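Local coordinates for molybdopterin-guanine dinucleotide biosynthesis adapter protein (Escherichia coli, PDB 1NP6) that binds GTP, hydrolyses it weakly, and may act as an adapter for efficient biosynthesis and use of the molybdopterin guanine dinucleotide form of the molybdenum cofactor, at residues F11-W14 with G18-T21; H136-A141 with A162-E167. One frame throughout, in Å; residues are numbered along the deposited sequence.

Contact 1. Residues F11-W14 with G18-T21; sequences FAAW and GKTT. With SO4 (sulfate ion), chain D.
Ala13 and Lys19 face each other where the chain passes from strand 8-12 into the loop and helix 19-32 begins, their CA atoms 6.5 Å apart, the backbone having turned back on itself through the P-loop. This is the Walker A motif, strand, loop and helix in succession, and a sulfate ion sits in the loop. Across the contact nearly everything is done by the side chain of Lys19. Its methylenes lie against the backbone of Phe11 to Ala13: CD comes 3.2 Å from Phe11 O, and CE stands 3.4 Å from Ala13 N and 4.2 Å from Ala13 CB. These are van der Waals contacts, with no hydrogen bond between the two segments. Bends at chi3 and chi4 carry the far end of the lysine along the backbone of Ala12 and Ala13. Phe11 sends its ring off to Leu23 and Leu26 of helix 19-32, while Leu119 of strand 116-120 touches both Ala13 and Lys19.

The sulfate is gripped by backbone amides at the helix start. Its O2 takes two bonds, from Gly18 N at 3.1 Å and Lys19 N at 2.9 Å; Thr20 N gives a nearly straight one to O1 (3.1 Å, 175° at the hydrogen), and Gly16 N adds another. Gly18, the N-cap, has backbone angles (phi 127°, psi 22°) that favour glycine, since a beta carbon would collide with the preceding carbonyl oxygen. The helix end probably adds favourable electrostatics for an anion. Probably drawn from the crystallisation liquor, the ion occupies a place consistent with that of a GTP phosphate. The lysine ammonium stays back from it: NZ lies 4.4 Å from sulfate O2.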
ATOM      1  N   PHE B  11       6.848 -20.211  -1.887  1.00 30.27           N
ATOM      2  CA  PHE B  11       7.344 -21.160  -0.906  1.00 29.24           C
ATOM      3  C   PHE B  11       6.149 -21.771  -0.195  1.00 28.93           C
ATOM      4  O   PHE B  11       5.304 -21.052   0.344  1.00 45.69           O
ATOM      5  CB  PHE B  11       8.285 -20.463   0.098  1.00 31.66           C
ATOM      6  CG  PHE B  11       9.700 -20.334  -0.410  1.00 36.57           C
ATOM      7  CD1 PHE B  11      10.047 -19.305  -1.265  1.00 38.97           C
ATOM      8  CD2 PHE B  11      10.661 -21.281  -0.085  1.00 37.88           C
ATOM      9  CE1 PHE B  11      11.327 -19.207  -1.779  1.00 31.62           C
ATOM     10  CE2 PHE B  11      11.952 -21.183  -0.590  1.00 34.21           C
ATOM     11  CZ  PHE B  11      12.284 -20.145  -1.430  1.00 34.13           C
ATOM     12  N   ALA B  12       6.065 -23.097  -0.221  1.00 31.25           N
ATOM     13  CA  ALA B  12       4.892 -23.769   0.298  1.00 30.47           C
ATOM     14  C   ALA B  12       5.248 -24.839   1.311  1.00 27.63           C
ATOM     15  O   ALA B  12       6.189 -25.606   1.109  1.00 33.83           O
ATOM     16  CB  ALA B  12       4.063 -24.364  -0.867  1.00 33.22           C
ATOM     17  N   ALA B  13       4.472 -24.886   2.396  1.00 35.43           N
ATOM     18  CA  ALA B  13       4.629 -25.869   3.465  1.00 32.79           C
ATOM     19  C   ALA B  13       3.399 -25.918   4.373  1.00 33.28           C
ATOM     20  O   ALA B  13       2.660 -24.930   4.491  1.00 39.29           O
ATOM     21  CB  ALA B  13       5.893 -25.583   4.305  1.00 36.80           C
ATOM     22  N   TRP B  14       3.183 -27.070   5.003  1.00 38.38           N
ATOM     23  CA  TRP B  14       2.203 -27.199   6.086  1.00 44.36           C
ATOM     24  C   TRP B  14       2.569 -26.246   7.215  1.00 46.53           C
ATOM     25  O   TRP B  14       3.751 -26.038   7.486  1.00 40.98           O
ATOM     26  CB  TRP B  14       2.224 -28.615   6.676  1.00 48.26           C
ATOM     27  CG  TRP B  14       1.833 -29.746   5.754  1.00 54.80           C
ATOM     28  CD1 TRP B  14       0.623 -29.925   5.114  1.00 42.13           C
ATOM     29  CD2 TRP B  14       2.643 -30.873   5.397  1.00 37.02           C
ATOM     30  NE1 TRP B  14       0.648 -31.087   4.381  1.00 43.34           N
ATOM     31  CE2 TRP B  14       1.872 -31.691   4.530  1.00 37.64           C
ATOM     32  CE3 TRP B  14       3.944 -31.281   5.714  1.00 43.56           C
ATOM     33  CZ2 TRP B  14       2.365 -32.886   3.981  1.00 38.17           C
ATOM     34  CZ3 TRP B  14       4.439 -32.468   5.159  1.00 46.72           C
ATOM     35  CH2 TRP B  14       3.646 -33.254   4.304  1.00 52.66           C
ATOM     36  N   GLY B  18       8.111 -24.235   8.961  1.00 42.05           N
ATOM     37  CA  GLY B  18       9.170 -23.243   9.086  1.00 44.55           C
ATOM     38  C   GLY B  18       9.300 -22.248   7.939  1.00 39.78           C
ATOM     39  O   GLY B  18      10.358 -21.664   7.746  1.00 37.33           O
ATOM     40  N   LYS B  19       8.228 -22.065   7.175  1.00 38.89           N
ATOM     41  CA  LYS B  19       8.167 -21.097   6.074  1.00 29.47           C
ATOM     42  C   LYS B  19       8.632 -19.648   6.385  1.00 33.46           C
ATOM     43  O   LYS B  19       9.569 -19.148   5.745  1.00 33.70           O
ATOM     44  CB  LYS B  19       6.744 -21.065   5.531  1.00 45.91           C
ATOM     45  CG  LYS B  19       6.655 -21.337   4.075  1.00 44.25           C
ATOM     46  CD  LYS B  19       5.376 -20.775   3.507  1.00 70.89           C
ATOM     47  CE  LYS B  19       4.225 -21.732   3.694  1.00 50.15           C
ATOM     48  NZ  LYS B  19       3.188 -21.179   4.619  1.00 71.67           N
ATOM     49  N   THR B  20       7.970 -18.963   7.323  1.00 35.33           N
ATOM     50  CA  THR B  20       8.284 -17.536   7.567  1.00 44.10           C
ATOM     51  C   THR B  20       9.706 -17.342   8.134  1.00 45.43           C
ATOM     52  O   THR B  20      10.424 -16.398   7.758  1.00 45.76           O
ATOM     53  CB  THR B  20       7.213 -16.799   8.441  1.00 46.51           C
ATOM     54  OG1 THR B  20       7.502 -16.978   9.834  1.00 61.45           O
ATOM     55  CG2 THR B  20       5.805 -17.381   8.255  1.00 39.78           C
ATOM     56  N   THR B  21      10.101 -18.261   9.008  1.00 53.60           N
ATOM     57  CA  THR B  21      11.446 -18.312   9.579  1.00 55.11           C
ATOM     58  C   THR B  21      12.536 -18.473   8.507  1.00 54.80           C
ATOM     59  O   THR B  21      13.592 -17.839   8.579  1.00 51.91           O
ATOM     60  CB  THR B  21      11.513 -19.464  10.613  1.00 58.56           C
ATOM     61  OG1 THR B  21      10.916 -19.029  11.839  1.00 51.27           O
ATOM     62  CG2 THR B  21      12.950 -19.832  10.997  1.00 45.48           C
TER
HETATM   63  S   SO4 D 205       5.306 -21.872   9.163  1.00 50.25           S
HETATM   64  O1  SO4 D 205       5.727 -20.508   8.881  1.00 49.68           O
HETATM   65  O2  SO4 D 205       5.575 -22.753   8.016  1.00 48.44           O
HETATM   66  O3  SO4 D 205       6.065 -22.335  10.314  1.00 48.45           O
HETATM   67  O4  SO4 D 205       3.882 -21.898   9.462  1.00 47.81           O

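Contact 2. Residues H136-A141 with A162-E167; sequences HVIAVA and ADFVVE
Ile138 and Ala139, neighbours on strand 137-142, both meet the ring of Phe164, which reaches over from helix 158-170. Two successive residues can point toward the same helix because the strand is kinked here: psi of Ile138 is -12°, far from an extended value. At Ile138 the CG1 branch lies between the backbone N and the carbonyl carbon (chi1 67°), which aims CD1 at the ring; it stops 3.8 Å from Phe164 CE2, the side chains crossing at a slant. The same residue also offers its backbone, since Ile138 O lies at the ring edge, near its plane, 3.6 Å from Phe164 CZ. Next along, Ala139 brings its methyl obliquely to the same corner, with CB 3.7 Å from Phe164 CZ and 3.8 Å from CE2. Beyond it the strand is held on both sides, Val140 by backbone hydrogen bonds with Ala151 and Leu153 of strand 151-154, Ala141 by one with Val118.

On the helix, Phe164 has CG anti to its backbone N (chi1 175°), which stretches the ring out from the helix toward the sheet. Ala151 and Leu153 touch it too, so the ring spans the last two strands. Replacing it with an alanine would probably open a gap between helix and sheet, taking from Ile138 CD1 and the Ala139 methyl the aromatic surface they pack on. One turn of the same helix also ties back to the residues after helix 19-32, through a salt bridge from Asp163 to Arg33 and packing of Val166 on Ile35. The arrangement is the familiar packing of a three-layer alpha/beta fold of the P-loop NTPase kind, here a C-terminal helix lying against the last two strands of the chain's parallel sheet.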
ATOM      1  N   HIS B 136       4.195 -27.556 -10.756  1.00 47.87           N
ATOM      2  CA  HIS B 136       4.846 -26.266 -10.522  1.00 44.16           C
ATOM      3  C   HIS B 136       6.078 -26.311  -9.615  1.00 46.18           C
ATOM      4  O   HIS B 136       6.799 -25.322  -9.525  1.00 40.51           O
ATOM      5  CB  HIS B 136       3.827 -25.274  -9.963  1.00 33.90           C
ATOM      6  CG  HIS B 136       2.772 -24.887 -10.950  1.00 60.10           C
ATOM      7  ND1 HIS B 136       1.427 -24.935 -10.656  1.00 68.10           N
ATOM      8  CD2 HIS B 136       2.864 -24.461 -12.232  1.00 54.52           C
ATOM      9  CE1 HIS B 136       0.734 -24.548 -11.714  1.00 62.31           C
ATOM     10  NE2 HIS B 136       1.583 -24.256 -12.683  1.00 59.13           N
ATOM     11  N   VAL B 137       6.311 -27.439  -8.945  1.00 46.68           N
ATOM     12  CA  VAL B 137       7.403 -27.554  -7.963  1.00 44.97           C
ATOM     13  C   VAL B 137       8.767 -27.697  -8.658  1.00 47.32           C
ATOM     14  O   VAL B 137       8.952 -28.590  -9.481  1.00 43.22           O
ATOM     15  CB  VAL B 137       7.154 -28.743  -6.982  1.00 39.33           C
ATOM     16  CG1 VAL B 137       8.318 -28.927  -5.982  1.00 39.62           C
ATOM     17  CG2 VAL B 137       5.849 -28.564  -6.244  1.00 40.26           C
ATOM     18  N   ILE B 138       9.709 -26.810  -8.330  1.00 30.31           N
ATOM     19  CA  ILE B 138      11.057 -26.852  -8.896  1.00 34.64           C
ATOM     20  C   ILE B 138      12.094 -27.486  -7.948  1.00 39.17           C
ATOM     21  O   ILE B 138      13.220 -27.808  -8.367  1.00 34.35           O
ATOM     22  CB  ILE B 138      11.505 -25.425  -9.359  1.00 47.97           C
ATOM     23  CG1 ILE B 138      11.697 -24.466  -8.151  1.00 38.69           C
ATOM     24  CG2 ILE B 138      10.501 -24.866 -10.385  1.00 39.78           C
ATOM     25  CD1 ILE B 138      12.359 -23.118  -8.511  1.00 31.04           C
ATOM     26  N   ALA B 139      11.704 -27.667  -6.682  1.00 34.33           N
ATOM     27  CA  ALA B 139      12.593 -28.249  -5.663  1.00 35.72           C
ATOM     28  C   ALA B 139      11.840 -28.512  -4.360  1.00 35.03           C
ATOM     29  O   ALA B 139      10.806 -27.903  -4.118  1.00 34.26           O
ATOM     30  CB  ALA B 139      13.747 -27.308  -5.405  1.00 29.03           C
ATOM     31  N   VAL B 140      12.360 -29.429  -3.540  1.00 41.53           N
ATOM     32  CA  VAL B 140      11.924 -29.616  -2.152  1.00 33.43           C
ATOM     33  C   VAL B 140      13.129 -29.326  -1.253  1.00 39.40           C
ATOM     34  O   VAL B 140      14.148 -29.985  -1.405  1.00 31.13           O
ATOM     35  CB  VAL B 140      11.454 -31.066  -1.884  1.00 37.31           C
ATOM     36  CG1 VAL B 140      11.123 -31.295  -0.408  1.00 28.96           C
ATOM     37  CG2 VAL B 140      10.216 -31.433  -2.756  1.00 27.64           C
ATOM     38  N   ALA B 141      13.016 -28.345  -0.353  1.00 34.65           N
ATOM     39  CA  ALA B 141      14.054 -28.101   0.680  1.00 28.58           C
ATOM     40  C   ALA B 141      13.725 -28.914   1.920  1.00 27.59           C
ATOM     41  O   ALA B 141      12.649 -28.753   2.524  1.00 35.34           O
ATOM     42  CB  ALA B 141      14.143 -26.624   1.014  1.00 34.47           C
ATOM     43  N   ALA B 162      19.998 -19.772  -1.685  1.00 28.27           N
ATOM     44  CA  ALA B 162      20.146 -18.520  -2.418  1.00 32.38           C
ATOM     45  C   ALA B 162      20.832 -18.729  -3.782  1.00 29.78           C
ATOM     46  O   ALA B 162      20.489 -18.061  -4.752  1.00 34.59           O
ATOM     47  CB  ALA B 162      20.912 -17.462  -1.564  1.00 35.22           C
ATOM     48  N   ASP B 163      21.771 -19.670  -3.850  1.00 33.47           N
ATOM     49  CA  ASP B 163      22.452 -20.003  -5.094  1.00 40.65           C
ATOM     50  C   ASP B 163      21.474 -20.643  -6.075  1.00 39.48           C
ATOM     51  O   ASP B 163      21.515 -20.349  -7.268  1.00 38.57           O
ATOM     52  CB  ASP B 163      23.615 -20.976  -4.858  1.00 43.85           C
ATOM     53  CG  ASP B 163      24.823 -20.315  -4.192  1.00 48.88           C
ATOM     54  OD1 ASP B 163      24.835 -19.081  -4.026  1.00 49.70           O
ATOM     55  OD2 ASP B 163      25.807 -20.963  -3.803  1.00 45.31           O
ATOM     56  N   PHE B 164      20.617 -21.524  -5.564  1.00 33.51           N
ATOM     57  CA  PHE B 164      19.666 -22.264  -6.404  1.00 37.21           C
ATOM     58  C   PHE B 164      18.608 -21.327  -7.005  1.00 39.30           C
ATOM     59  O   PHE B 164      18.169 -21.507  -8.162  1.00 36.90           O
ATOM     60  CB  PHE B 164      19.020 -23.407  -5.607  1.00 35.68           C
ATOM     61  CG  PHE B 164      17.943 -24.147  -6.363  1.00 33.86           C
ATOM     62  CD1 PHE B 164      18.258 -25.264  -7.130  1.00 34.43           C
ATOM     63  CD2 PHE B 164      16.617 -23.715  -6.306  1.00 31.89           C
ATOM     64  CE1 PHE B 164      17.263 -25.937  -7.849  1.00 38.75           C
ATOM     65  CE2 PHE B 164      15.623 -24.383  -7.019  1.00 42.90           C
ATOM     66  CZ  PHE B 164      15.954 -25.501  -7.782  1.00 34.66           C
ATOM     67  N   VAL B 165      18.190 -20.344  -6.210  1.00 30.43           N
ATOM     68  CA  VAL B 165      17.242 -19.330  -6.667  1.00 35.86           C
ATOM     69  C   VAL B 165      17.874 -18.448  -7.754  1.00 41.04           C
ATOM     70  O   VAL B 165      17.285 -18.259  -8.804  1.00 25.38           O
ATOM     71  CB  VAL B 165      16.626 -18.500  -5.502  1.00 31.34           C
ATOM     72  CG1 VAL B 165      15.741 -17.347  -6.019  1.00 33.53           C
ATOM     73  CG2 VAL B 165      15.843 -19.384  -4.523  1.00 27.34           C
ATOM     74  N   VAL B 166      19.075 -17.922  -7.548  1.00 27.82           N
ATOM     75  CA  VAL B 166      19.752 -17.206  -8.660  1.00 42.86           C
ATOM     76  C   VAL B 166      19.801 -17.997 -10.003  1.00 46.36           C
ATOM     77  O   VAL B 166      19.495 -17.460 -11.082  1.00 36.63           O
ATOM     78  CB  VAL B 166      21.176 -16.747  -8.278  1.00 43.84           C
ATOM     79  CG1 VAL B 166      21.869 -16.063  -9.471  1.00 42.00           C
ATOM     80  CG2 VAL B 166      21.115 -15.805  -7.103  1.00 36.81           C
ATOM     81  N   GLU B 167      20.177 -19.269  -9.915  1.00 36.44           N
ATOM     82  CA  GLU B 167      20.333 -20.124 -11.083  1.00 38.46           C
ATOM     83  C   GLU B 167      19.007 -20.372 -11.809  1.00 39.90           C
ATOM     84  O   GLU B 167      18.983 -20.431 -13.030  1.00 37.90           O
ATOM     85  CB  GLU B 167      20.997 -21.442 -10.690  1.00 34.90           C
ATOM     86  CG  GLU B 167      22.510 -21.332 -10.654  1.00 49.29           C
ATOM     87  CD  GLU B 167      23.125 -22.042  -9.467  1.00 69.07           C
ATOM     88  OE1 GLU B 167      22.819 -23.237  -9.264  1.00 69.30           O
ATOM     89  OE2 GLU B 167      23.919 -21.406  -8.743  1.00 66.85           O
TER

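From the N terminus, strand 8-12 leads straight into contact 1, which closes the P-loop, with three residues between its two segments, as helix 19-32 sets off. Much later the chain lays down strand 137-142, passes through strand 151-154, outermost within this chain, and returns along helix 158-170 to close contact 2 over a span of twenty residues. The two closures are in series; neither encloses nor crosses the other. They share one parallel sheet, in which strand 116-120 bonds through its backbone to Ala12 on one side and to Ala139 on the other. Contact centres are 14 Å apart and their nearest atoms about 5 Å, without touching.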